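Local coordinates for DUF3863 domain-containing protein (Parabacteroides distasonis, PDB 3LM3) that is of unknown function but probably acts on carbohydrates, as a glycoside hydrolase or deacetylase, at residues V95-K100 with K136-N140; E197-P202 with Y390-E396. All blocks are in the same frame, centred on the assembly; numbering follows the deposited sequence.

Contact 1. Residues V95-K100 with K136-N140; sequences VVECQK and KMVGN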
ATOM      1  N   VAL A  95      -4.992  16.569 -15.612  1.00  7.47           N
ATOM      2  CA  VAL A  95      -5.566  15.659 -14.648  1.00  7.45           C
ATOM      3  C   VAL A  95      -7.084  15.896 -14.474  1.00  6.67           C
ATOM      4  O   VAL A  95      -7.872  14.952 -14.348  1.00  8.45           O
ATOM      5  CB  VAL A  95      -4.812  15.742 -13.298  1.00  8.34           C
ATOM      6  CG1 VAL A  95      -5.616  15.104 -12.215  1.00 10.64           C
ATOM      7  CG2 VAL A  95      -3.443  15.062 -13.435  1.00  8.67           C
ATOM      8  N   VAL A  96      -7.524  17.161 -14.513  1.00  7.65           N
ATOM      9  CA  VAL A  96      -8.962  17.448 -14.479  1.00  7.40           C
ATOM     10  C   VAL A  96      -9.669  16.851 -15.720  1.00  7.56           C
ATOM     11  O   VAL A  96     -10.746  16.248 -15.616  1.00  7.68           O
ATOM     12  CB  VAL A  96      -9.235  18.936 -14.356  1.00  8.07           C
ATOM     13  CG1 VAL A  96     -10.748  19.223 -14.511  1.00  9.61           C
ATOM     14  CG2 VAL A  96      -8.734  19.473 -12.993  1.00  9.73           C
ATOM     15  N   GLU A  97      -9.052  17.001 -16.884  1.00  7.09           N
ATOM     16  CA  GLU A  97      -9.557  16.381 -18.125  1.00  8.04           C
ATOM     17  C   GLU A  97      -9.666  14.879 -17.937  1.00  7.98           C
ATOM     18  O   GLU A  97     -10.598  14.264 -18.418  1.00  9.42           O
ATOM     19  CB  GLU A  97      -8.647  16.711 -19.296  1.00  7.49           C
ATOM     20  CG  GLU A  97      -8.715  18.167 -19.766  1.00 14.76           C
ATOM     21  CD  GLU A  97      -7.570  18.640 -20.684  1.00 27.02           C
ATOM     22  OE1 GLU A  97      -6.632  17.892 -21.009  1.00 23.30           O
ATOM     23  OE2 GLU A  97      -7.604  19.827 -21.085  1.00 32.64           O
ATOM     24  N   CYS A  98      -8.687  14.267 -17.267  1.00  8.03           N
ATOM     25  CA  CYS A  98      -8.718  12.805 -17.022  1.00  8.26           C
ATOM     26  C   CYS A  98      -9.829  12.381 -16.055  1.00  9.19           C
ATOM     27  O   CYS A  98     -10.438  11.325 -16.203  1.00  7.58           O
ATOM     28  CB  CYS A  98      -7.369  12.348 -16.470  1.00  7.85           C
ATOM     29  SG  CYS A  98      -6.027  12.366 -17.668  1.00  9.29           S
ATOM     30  N   GLN A  99     -10.084  13.200 -15.045  1.00  8.80           N
ATOM     31  CA  GLN A  99     -11.179  12.935 -14.133  1.00  8.60           C
ATOM     32  C   GLN A  99     -12.488  12.859 -14.946  1.00  8.31           C
ATOM     33  O   GLN A  99     -13.292  11.946 -14.763  1.00  8.67           O
ATOM     34  CB  GLN A  99     -11.228  14.004 -13.042  1.00  8.67           C
ATOM     35  CG  GLN A  99     -12.204  13.749 -11.928  1.00  9.06           C
ATOM     36  CD  GLN A  99     -13.650  13.957 -12.315  1.00 10.46           C
ATOM     37  OE1 GLN A  99     -13.973  14.863 -13.091  1.00 11.84           O
ATOM     38  NE2 GLN A  99     -14.540  13.159 -11.721  1.00 13.33           N
ATOM     39  N   LYS A 100     -12.684  13.816 -15.839  1.00  9.20           N
ATOM     40  CA  LYS A 100     -13.903  13.893 -16.650  1.00  9.80           C
ATOM     41  C   LYS A 100     -13.983  12.771 -17.689  1.00 10.23           C
ATOM     42  O   LYS A 100     -15.060  12.170 -17.903  1.00 11.68           O
ATOM     43  CB  LYS A 100     -13.964  15.276 -17.314  1.00 11.35           C
ATOM     44  CG  LYS A 100     -14.185  16.391 -16.310  1.00 16.64           C
ATOM     45  CD  LYS A 100     -14.151  17.767 -16.970  1.00 24.16           C
ATOM     46  CE  LYS A 100     -14.217  18.891 -15.921  1.00 30.94           C
ATOM     47  NZ  LYS A 100     -13.927  20.230 -16.533  1.00 31.80           N
ATOM     48  N   LYS A 136     -12.336  22.488  -5.862  1.00 11.47           N
ATOM     49  CA  LYS A 136     -12.472  23.671  -6.711  1.00 12.86           C
ATOM     50  C   LYS A 136     -11.807  23.485  -8.054  1.00 14.47           C
ATOM     51  O   LYS A 136     -12.312  23.950  -9.071  1.00 15.78           O
ATOM     52  CB  LYS A 136     -11.950  24.915  -6.007  1.00 14.10           C
ATOM     53  CG  LYS A 136     -12.892  25.432  -4.904  1.00 21.87           C
HETATM   54  N   MSE A 137     -10.685  22.767  -8.082  1.00 13.38           N
HETATM   55  CA  MSE A 137      -9.900  22.440  -9.288  0.50 12.03           C
HETATM   56  C   MSE A 137     -10.744  21.635 -10.265  1.00 14.76           C
HETATM   57  O   MSE A 137     -10.820  21.914 -11.458  1.00 13.62           O
HETATM   58  CB  MSE A 137      -8.644  21.626  -8.854  0.50  9.12           C
HETATM   59  CG  MSE A 137      -7.713  21.080  -9.931  0.50  9.15           C
HETATM   60 SE   MSE A 137      -6.270  20.002  -9.134  0.38 10.15          SE
HETATM   61  CE  MSE A 137      -6.037  18.725 -10.587  0.50  8.31           C
ATOM     62  N   VAL A 138     -11.328  20.561  -9.744  1.00 12.67           N
ATOM     63  CA  VAL A 138     -12.095  19.634 -10.582  1.00 13.06           C
ATOM     64  C   VAL A 138     -13.455  20.249 -10.899  1.00 14.87           C
ATOM     65  O   VAL A 138     -13.972  20.084 -12.005  1.00 20.10           O
ATOM     66  CB  VAL A 138     -12.247  18.249  -9.929  1.00 13.11           C
ATOM     67  CG1 VAL A 138     -13.234  17.341 -10.745  1.00 15.23           C
ATOM     68  CG2 VAL A 138     -10.887  17.604  -9.798  1.00 13.85           C
ATOM     69  N   GLY A 139     -14.014  20.945  -9.915  1.00 15.63           N
ATOM     70  CA  GLY A 139     -15.240  21.664 -10.055  1.00 17.67           C
ATOM     71  C   GLY A 139     -16.428  20.753  -9.836  1.00 16.75           C
ATOM     72  O   GLY A 139     -16.318  19.539  -9.612  1.00 19.23           O
ATOM     73  N   ASN A 140     -17.574  21.400  -9.829  1.00 21.44           N
ATOM     74  CA  ASN A 140     -18.878  20.789  -9.750  0.50 19.35           C
ATOM     75  C   ASN A 140     -19.059  19.806  -8.588  1.00 15.81           C
ATOM     76  O   ASN A 140     -19.740  18.796  -8.652  1.00 19.56           O
ATOM     77  CB  ASN A 140     -19.238  20.307 -11.142  0.50 19.81           C
ATOM     78  CG  ASN A 140     -19.277  21.481 -12.129  0.50 19.51           C
ATOM     79  OD1 ASN A 140     -20.105  22.370 -11.977  0.50 16.40           O
ATOM     80  ND2 ASN A 140     -18.330  21.531 -13.076  0.50 11.86           N
TER
HETATM   81  O   HOH W   1     -13.270  22.267 -14.135  1.00 41.73           O
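V96 faces the C-terminal end of helix 120-138 and sets its two methyls against the backbone and side chain of M137. Its CG2 lies 3.6 Å from the carbonyl O of M137 and 3.6 Å from M137 CG as well. Beyond CG this selenomethionine bends at its last torsion, which brings CE back to 3.7 Å from V96 CG2 and to 4.0 Å from V95 CG1; two conformers are deposited, and the side-chain distances hold for the one given here. Q99, one turn further along helix 86-102, can be followed outward from CB. With CG anti to the backbone N (chi1 -172°), the chain runs toward V138, where Q99 CG lies 3.9 Å from V138 CG1; a bend at chi2 (-74°) then turns the oxygen end of the amide onto the same methyl, with Q99 OE1 3.5 Å from V138 CG1. The two side chains meet at about a right angle. V95, Q99, M137 and V138 all rest on V106 of strand 105-108, and helix 86-102 links parallel strands 73-76 and 105-108 in a beta-alpha-beta crossover. Outside, a water accepts from K100 NZ and donates to V138 O at 3.1 Å. Between these segments the joint is therefore mainly methyl and methylene dispersion, with one water-bridged polar link at V138 O, at the C-terminal end of a helix, where the lysine's positive charge would probably be favourable.

Contact 2. Residues E197-P202 with Y390-E396; sequences EHFCKP and YDLQAHE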
ATOM      1  N   GLU A 197      -6.966   3.332  18.617  1.00  8.12           N
ATOM      2  CA  GLU A 197      -5.686   3.126  19.282  1.00  8.60           C
ATOM      3  C   GLU A 197      -4.473   3.253  18.376  1.00  9.58           C
ATOM      4  O   GLU A 197      -3.427   3.684  18.827  1.00  9.15           O
ATOM      5  CB  GLU A 197      -5.632   1.753  19.946  1.00  8.60           C
ATOM      6  CG  GLU A 197      -6.632   1.586  21.079  1.00 10.30           C
ATOM      7  CD  GLU A 197      -6.609   0.214  21.716  1.00 12.27           C
ATOM      8  OE1 GLU A 197      -5.671  -0.593  21.437  1.00 11.20           O
ATOM      9  OE2 GLU A 197      -7.561  -0.079  22.464  1.00 18.17           O
ATOM     10  N   HIS A 198      -4.578   2.801  17.119  1.00  8.95           N
ATOM     11  CA  HIS A 198      -3.415   2.643  16.275  1.00  8.65           C
ATOM     12  C   HIS A 198      -3.853   2.309  14.850  1.00  7.87           C
ATOM     13  O   HIS A 198      -4.643   1.375  14.642  1.00  7.80           O
ATOM     14  CB  HIS A 198      -2.527   1.519  16.808  1.00  9.23           C
ATOM     15  CG  HIS A 198      -1.121   1.565  16.296  1.00  7.87           C
ATOM     16  ND1 HIS A 198      -0.771   1.349  14.971  1.00  7.92           N
ATOM     17  CD2 HIS A 198       0.043   1.792  16.957  1.00  7.71           C
ATOM     18  CE1 HIS A 198       0.542   1.458  14.855  1.00  9.22           C
ATOM     19  NE2 HIS A 198       1.060   1.699  16.052  1.00  8.62           N
ATOM     20  N   PHE A 199      -3.317   3.076  13.900  1.00  7.71           N
ATOM     21  CA  PHE A 199      -3.666   2.932  12.493  1.00  8.75           C
ATOM     22  C   PHE A 199      -3.359   1.540  11.910  1.00  8.86           C
ATOM     23  O   PHE A 199      -3.955   1.153  10.905  1.00  8.64           O
ATOM     24  CB  PHE A 199      -3.039   4.061  11.630  1.00  8.29           C
ATOM     25  CG  PHE A 199      -1.576   3.884  11.304  1.00 10.44           C
ATOM     26  CD1 PHE A 199      -0.611   3.927  12.283  1.00 12.57           C
ATOM     27  CD2 PHE A 199      -1.163   3.786   9.980  1.00 12.08           C
ATOM     28  CE1 PHE A 199       0.738   3.799  11.958  1.00 11.82           C
ATOM     29  CE2 PHE A 199       0.186   3.683   9.648  1.00 13.05           C
ATOM     30  CZ  PHE A 199       1.139   3.649  10.639  1.00 11.41           C
ATOM     31  N   CYS A 200      -2.423   0.791  12.514  1.00  7.94           N
ATOM     32  CA  CYS A 200      -2.077  -0.556  12.061  1.00  8.46           C
ATOM     33  C   CYS A 200      -2.939  -1.659  12.690  1.00  7.91           C
ATOM     34  O   CYS A 200      -2.861  -2.840  12.277  1.00  8.56           O
ATOM     35  CB  CYS A 200      -0.633  -0.864  12.417  1.00  8.57           C
ATOM     36  SG  CYS A 200       0.578   0.005  11.393  1.00 11.53           S
ATOM     37  N   LYS A 201      -3.730  -1.309  13.710  1.00  8.06           N
ATOM     38  CA  LYS A 201      -4.523  -2.266  14.479  1.00  7.78           C
ATOM     39  C   LYS A 201      -5.963  -2.277  13.968  1.00  7.67           C
ATOM     40  O   LYS A 201      -6.609  -1.218  13.932  1.00  8.68           O
ATOM     41  CB  LYS A 201      -4.526  -1.859  15.970  1.00  8.24           C
ATOM     42  CG  LYS A 201      -5.427  -2.712  16.810  1.00  7.45           C
ATOM     43  CD  LYS A 201      -5.322  -2.412  18.325  1.00  8.45           C
ATOM     44  CE  LYS A 201      -6.604  -2.852  19.035  1.00 10.45           C
ATOM     45  NZ  LYS A 201      -6.312  -3.079  20.499  1.00  9.18           N
ATOM     46  N   PRO A 202      -6.509  -3.432  13.607  1.00  8.58           N
ATOM     47  CA  PRO A 202      -7.953  -3.465  13.377  1.00  7.85           C
ATOM     48  C   PRO A 202      -8.785  -3.054  14.611  1.00  8.48           C
ATOM     49  O   PRO A 202      -8.494  -3.474  15.728  1.00  8.84           O
ATOM     50  CB  PRO A 202      -8.226  -4.924  13.003  1.00  8.06           C
ATOM     51  CG  PRO A 202      -6.887  -5.430  12.448  1.00  7.67           C
ATOM     52  CD  PRO A 202      -5.876  -4.726  13.332  1.00  8.64           C
ATOM     53  N   TYR A 390      -3.548  -8.183  18.067  1.00  9.55           N
ATOM     54  CA  TYR A 390      -4.279  -6.934  18.014  1.00  8.83           C
ATOM     55  C   TYR A 390      -5.230  -6.757  19.185  1.00  9.83           C
ATOM     56  O   TYR A 390      -5.722  -5.658  19.399  1.00 10.83           O
ATOM     57  CB  TYR A 390      -5.074  -6.874  16.714  1.00  9.95           C
ATOM     58  CG  TYR A 390      -4.239  -7.010  15.473  1.00  8.12           C
ATOM     59  CD1 TYR A 390      -3.084  -6.278  15.311  1.00 10.03           C
ATOM     60  CD2 TYR A 390      -4.668  -7.811  14.407  1.00  7.47           C
ATOM     61  CE1 TYR A 390      -2.327  -6.379  14.147  1.00  8.04           C
ATOM     62  CE2 TYR A 390      -3.933  -7.910  13.238  1.00  8.56           C
ATOM     63  CZ  TYR A 390      -2.749  -7.212  13.121  1.00  7.28           C
ATOM     64  OH  TYR A 390      -2.017  -7.279  11.947  1.00  8.05           O
ATOM     65  N   ASP A 391      -5.507  -7.828  19.909  1.00 10.48           N
ATOM     66  CA  ASP A 391      -6.389  -7.728  21.077  1.00 10.46           C
ATOM     67  C   ASP A 391      -5.718  -6.981  22.224  1.00 12.74           C
ATOM     68  O   ASP A 391      -6.399  -6.365  23.061  1.00 16.33           O
ATOM     69  CB  ASP A 391      -6.931  -9.110  21.470  1.00 11.81           C
ATOM     70  CG  ASP A 391      -5.854 -10.080  21.915  1.00 17.40           C
ATOM     71  OD1 ASP A 391      -4.702 -10.008  21.469  1.00 13.68           O
ATOM     72  OD2 ASP A 391      -6.194 -10.962  22.720  1.00 21.10           O
ATOM     73  N   LEU A 392      -4.402  -6.995  22.260  1.00 12.78           N
ATOM     74  CA  LEU A 392      -3.619  -6.208  23.186  1.00 12.03           C
ATOM     75  C   LEU A 392      -3.789  -4.704  22.910  1.00 12.36           C
ATOM     76  O   LEU A 392      -3.895  -4.273  21.755  1.00 10.97           O
ATOM     77  CB  LEU A 392      -2.129  -6.604  23.085  1.00 14.03           C
ATOM     78  CG  LEU A 392      -1.781  -8.069  23.363  1.00 17.64           C
ATOM     79  CD1 LEU A 392      -0.304  -8.354  23.110  1.00 17.08           C
ATOM     80  CD2 LEU A 392      -2.163  -8.429  24.808  1.00 21.14           C
ATOM     81  N   GLN A 393      -3.815  -3.891  23.956  1.00 13.00           N
ATOM     82  CA  GLN A 393      -3.853  -2.439  23.784  1.00 13.38           C
ATOM     83  C   GLN A 393      -2.646  -1.973  22.977  1.00 13.62           C
ATOM     84  O   GLN A 393      -1.538  -2.463  23.181  1.00 15.64           O
ATOM     85  CB  GLN A 393      -3.906  -1.688  25.140  1.00 16.17           C
ATOM     86  CG  GLN A 393      -4.067  -0.182  24.982  1.00 16.93           C
ATOM     87  CD  GLN A 393      -4.357   0.578  26.266  1.00 32.64           C
ATOM     88  OE1 GLN A 393      -4.408   0.007  27.348  1.00 38.40           O
ATOM     89  NE2 GLN A 393      -4.553   1.889  26.136  1.00 33.47           N
ATOM     90  N   ALA A 394      -2.872  -1.061  22.035  1.00 11.82           N
ATOM     91  CA  ALA A 394      -1.813  -0.449  21.269  1.00 12.13           C
ATOM     92  C   ALA A 394      -1.814   1.059  21.493  1.00 10.97           C
ATOM     93  O   ALA A 394      -2.804   1.646  21.957  1.00 13.39           O
ATOM     94  CB  ALA A 394      -1.990  -0.785  19.747  1.00 12.14           C
ATOM     95  N   HIS A 395      -0.673   1.663  21.203  1.00 11.35           N
ATOM     96  CA  HIS A 395      -0.402   3.100  21.363  0.50 12.52           C
ATOM     97  C   HIS A 395       0.423   3.624  20.208  1.00 12.20           C
ATOM     98  O   HIS A 395       1.433   2.974  19.881  1.00 13.17           O
ATOM     99  CB  HIS A 395       0.440   3.342  22.626  0.50 12.28           C
ATOM    100  CG  HIS A 395      -0.158   2.771  23.866  0.50 11.14           C
ATOM    101  ND1 HIS A 395       0.176   1.521  24.353  0.50 11.95           N
ATOM    102  CD2 HIS A 395      -1.092   3.269  24.703  0.50 10.73           C
ATOM    103  CE1 HIS A 395      -0.531   1.281  25.440  0.50 11.79           C
ATOM    104  NE2 HIS A 395      -1.303   2.324  25.676  0.50 14.74           N
ATOM    105  N   GLU A 396       0.110   4.799  19.679  1.00  9.47           N
ATOM    106  CA  GLU A 396       0.939   5.452  18.696  1.00 10.95           C
ATOM    107  C   GLU A 396       1.867   6.449  19.373  1.00 10.28           C
ATOM    108  O   GLU A 396       1.622   6.856  20.522  1.00 12.48           O
ATOM    109  CB  GLU A 396       0.048   6.194  17.676  1.00  9.89           C
ATOM    110  CG  GLU A 396      -0.844   5.337  16.804  1.00  9.26           C
ATOM    111  CD  GLU A 396      -1.819   6.164  16.006  1.00  9.34           C
ATOM    112  OE1 GLU A 396      -2.046   7.368  16.322  1.00 10.64           O
ATOM    113  OE2 GLU A 396      -2.309   5.630  14.989  1.00  8.59           O
TER
HETATM  114  O   HOH W   2      -2.618   5.797  20.358  1.00 17.06           O
HETATM  115  O   HOH W   3       3.514   2.489  17.457  1.00 24.22           O
HETATM  116  O   HOH W   4      -8.105  -4.361  22.472  1.00 19.82           O
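E197 OE1 is gripped by two donors from opposite faces of its carboxylate plane: the backbone N of A394, at 2.9 Å and almost straight (170°), and K201 NZ, whose salt bridge is 2.7 Å long. Leaving its backbone with CG anti to N (chi1 174°), K201 stays extended to its tip, running antiparallel to the Y390 side chain, which carries the ammonium into the bend of 390-396. There NZ donates to L392 O at 3.0 Å, from above the carbonyl plane, more weakly to Y390 O, and to a water that also serves D391 O. Cut back to an alanine, this position is likely to leave E197 without its charge mate and the carbonyls of L392 and, more weakly held, Y390 without their shared donor. Beside this cluster A394 CB packs on H198 CB at 3.8 Å. E396 CG covers one face of the H198 imidazole, 3.6 Å above its plane and toward the rim, in a CH-pi contact, while H198 ND1 accepts C200 N in the ring plane at 3.0 Å and steadies the type I turn from H198 to K201. The E396 carboxylate continues past the ring: OE2 takes F199 N on its anti side at 3.0 Å and is shared with A154 N, and OE1 pairs with R120. At the other end P202 CD stands over the centre of the Y390 ring, 13° off its normal, and Y390 OH bonds G186 O. The buried C200 O has no polar partner. Side chains of the 197-202 loop thus grip the 390-396 backbone, and E396 grips back, at a probable domain junction between the DUF3863 region, of the glycoside hydrolase/deacetylase clan, and the DUF3864 region, whose 390-396 loop follows strand 383-389 of the antiparallel sheet.

How the contacts relate
From the N terminus, the chain first forms helix 86-102 and, after strand 105-108 and helix 120-138, returns to it; contact 1 closes this short loop of 35 residues within one parallel sheet and its helical cover. Contact 2 opens only later, in the loop after strand 194-195, and closes 187 residues on, once the chain has built further helices and the four-stranded antiparallel sheet ending at strand 383-389. The two loops follow in series and neither nest nor cross. About 25 Å separates their nearest atoms: contact 1 is local to the DUF3863 region, whereas contact 2 joins that region to DUF3864.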